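Capsid polyprotein VP90 (PDB 3TS3) forms, through its P2 globular domain, the projecting spike of the turkey astrovirus capsid, and the whole protein probably self-assembles into an icosahedral shell. Local coordinates at residues G86-Q91 and G97-M102. Sequence-based numbering, arbitrary orientation.
Sequences GVLFGQ and GVMQTM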
loop_
_atom_site.group_PDB
_atom_site.type_symbol
_atom_site.label_atom_id
_atom_site.label_comp_id
_atom_site.label_asym_id
_atom_site.label_seq_id
_atom_site.Cartn_x
_atom_site.Cartn_y
_atom_site.Cartn_z
ATOM N N GLY C 86 -8.911 2.094 -4.871
ATOM C CA GLY C 86 -7.632 2.670 -5.227
ATOM C C GLY C 86 -7.407 4.120 -4.843
ATOM O O GLY C 86 -8.296 4.946 -4.919
ATOM N N VAL C 87 -6.184 4.411 -4.422
ATOM C CA VAL C 87 -5.786 5.773 -4.096
ATOM C C VAL C 87 -4.366 5.994 -4.592
ATOM O O VAL C 87 -3.634 5.038 -4.794
ATOM C CB VAL C 87 -5.828 6.053 -2.576
ATOM C CG1 VAL C 87 -7.239 5.898 -2.033
ATOM C CG2 VAL C 87 -4.847 5.157 -1.832
ATOM N N LEU C 88 -3.987 7.249 -4.793
ATOM C CA LEU C 88 -2.603 7.551 -5.119
ATOM C C LEU C 88 -1.954 8.309 -3.978
ATOM O O LEU C 88 -2.490 9.308 -3.526
ATOM C CB LEU C 88 -2.483 8.407 -6.383
ATOM C CG LEU C 88 -2.946 7.875 -7.737
ATOM C CD1 LEU C 88 -2.474 8.817 -8.848
ATOM C CD2 LEU C 88 -2.430 6.456 -7.979
ATOM N N PHE C 89 -0.805 7.812 -3.534
ATOM C CA PHE C 89 0.037 8.518 -2.580
ATOM C C PHE C 89 1.023 9.330 -3.398
ATOM O O PHE C 89 1.492 8.881 -4.424
ATOM C CB PHE C 89 0.859 7.564 -1.710
ATOM C CG PHE C 89 0.102 6.937 -0.568
ATOM C CD1 PHE C 89 -0.643 5.801 -0.767
ATOM C CD2 PHE C 89 0.179 7.462 0.705
ATOM C CE1 PHE C 89 -1.313 5.210 0.267
ATOM C CE2 PHE C 89 -0.499 6.883 1.749
ATOM C CZ PHE C 89 -1.237 5.749 1.535
ATOM N N GLY C 90 1.331 10.521 -2.918
ATOM C CA GLY C 90 2.320 11.377 -3.539
ATOM C C GLY C 90 3.751 10.997 -3.218
ATOM O O GLY C 90 4.014 10.306 -2.252
ATOM N N GLN C 91 4.673 11.537 -4.005
ATOM C CA GLN C 91 6.093 11.282 -3.875
ATOM C C GLN C 91 6.449 11.590 -2.425
ATOM O O GLN C 91 5.975 12.557 -1.876
ATOM C CB GLN C 91 6.810 12.270 -4.805
ATOM C CG GLN C 91 8.321 12.143 -4.876
ATOM C CD GLN C 91 8.952 13.264 -5.678
ATOM O OE1 GLN C 91 8.393 14.343 -5.794
ATOM N NE2 GLN C 91 10.123 13.003 -6.223
ATOM N N GLY C 97 0.789 12.490 1.198
ATOM C CA GLY C 97 0.054 11.258 1.414
ATOM C C GLY C 97 -0.958 10.994 0.314
ATOM O O GLY C 97 -0.649 11.176 -0.850
ATOM N N VAL C 98 -2.176 10.611 0.678
ATOM C CA VAL C 98 -3.169 10.307 -0.340
ATOM C C VAL C 98 -3.656 11.610 -0.962
ATOM O O VAL C 98 -4.198 12.459 -0.287
ATOM C CB VAL C 98 -4.366 9.553 0.262
ATOM C CG1 VAL C 98 -5.532 9.502 -0.725
ATOM C CG2 VAL C 98 -3.945 8.148 0.711
ATOM N N MET C 99 -3.411 11.765 -2.254
ATOM C CA MET C 99 -3.707 13.040 -2.842
ATOM C C MET C 99 -4.610 12.855 -4.043
ATOM O O MET C 99 -5.135 13.854 -4.509
ATOM C CB MET C 99 -2.441 13.871 -3.160
ATOM C CG MET C 99 -1.361 13.164 -3.984
ATOM S SD MET C 99 -1.656 13.337 -5.758
ATOM C CE MET C 99 -0.810 11.905 -6.422
ATOM N N GLN C 100 -4.945 11.614 -4.374
ATOM C CA GLN C 100 -6.048 11.314 -5.283
ATOM C C GLN C 100 -6.751 10.051 -4.861
ATOM O O GLN C 100 -6.152 9.159 -4.304
ATOM C CB GLN C 100 -5.601 11.086 -6.738
ATOM C CG GLN C 100 -4.704 12.131 -7.337
ATOM C CD GLN C 100 -5.445 13.341 -7.868
ATOM O OE1 GLN C 100 -6.668 13.423 -7.821
ATOM N NE2 GLN C 100 -4.689 14.285 -8.388
ATOM N N THR C 101 -8.039 9.991 -5.164
ATOM C CA THR C 101 -8.779 8.752 -5.158
ATOM C C THR C 101 -8.928 8.428 -6.635
ATOM O O THR C 101 -8.601 9.238 -7.479
ATOM C CB THR C 101 -10.160 8.868 -4.541
ATOM O OG1 THR C 101 -10.915 9.844 -5.252
ATOM C CG2 THR C 101 -10.065 9.270 -3.086
ATOM N N MET C 102 -9.416 7.245 -6.953
ATOM C CA MET C 102 -9.639 6.917 -8.350
ATOM C C MET C 102 -10.689 7.869 -8.921
ATOM O O MET C 102 -10.628 8.250 -10.072
ATOM C CB MET C 102 -10.031 5.452 -8.541
ATOM C CG MET C 102 -8.888 4.447 -8.282
ATOM S SD MET C 102 -7.363 4.730 -9.242
ATOM C CE MET C 102 -6.383 5.620 -8.016
HETATM O O HOH W 1 3.382 11.726 0.299
#
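Leu88 O takes two backbone N-H groups from the opposing strand. Met99 N lies 2.9 Å from Leu88 O in a nearly straight bond (166° at the hydrogen). The bond from Gln100 N to the same oxygen is weak. Met99 and Gln100 thus share one partner, which makes this a classic beta bulge in an antiparallel hairpin. Leu88 N returns a bond to Gln100 O at 2.9 Å. Beyond the bulge, Gly90 N bonds to Gly97 O, also at 2.9 Å, and a water links Gly90 O with Gly97 N. At the far end Met102 N makes a weak bond to Gly86 O.

On the face with Val87 and Phe89, Val98 CG2 sits over the Phe89 ring, 3.8 Å from its centroid, a CH-pi contact. Val98 CG1 stands anti to its backbone N (chi1 168°). This turns it from the ring to Val87 CB, at 3.9 Å. On the Leu88 face, Met102 CE lies 4.0 Å from Leu88 CD2. Met102 reaches there by bending back over Gly86. Met99 CE approaches Leu88 CB in one of its two conformers.

Thr104 and Thr14 hold Gln100 OE1, Phe17 O takes its NE2, and Thr101 N-caps helix 102-105, whose Leu105 packs on Leu88. Strand 34-37 pairs with strand 87-90 on its other edge. The second subunit covers the Val87, Phe89 and Val98 face with Leu6, Ile39 and its own Phe89, so the hairpin forms part of the dimer interface.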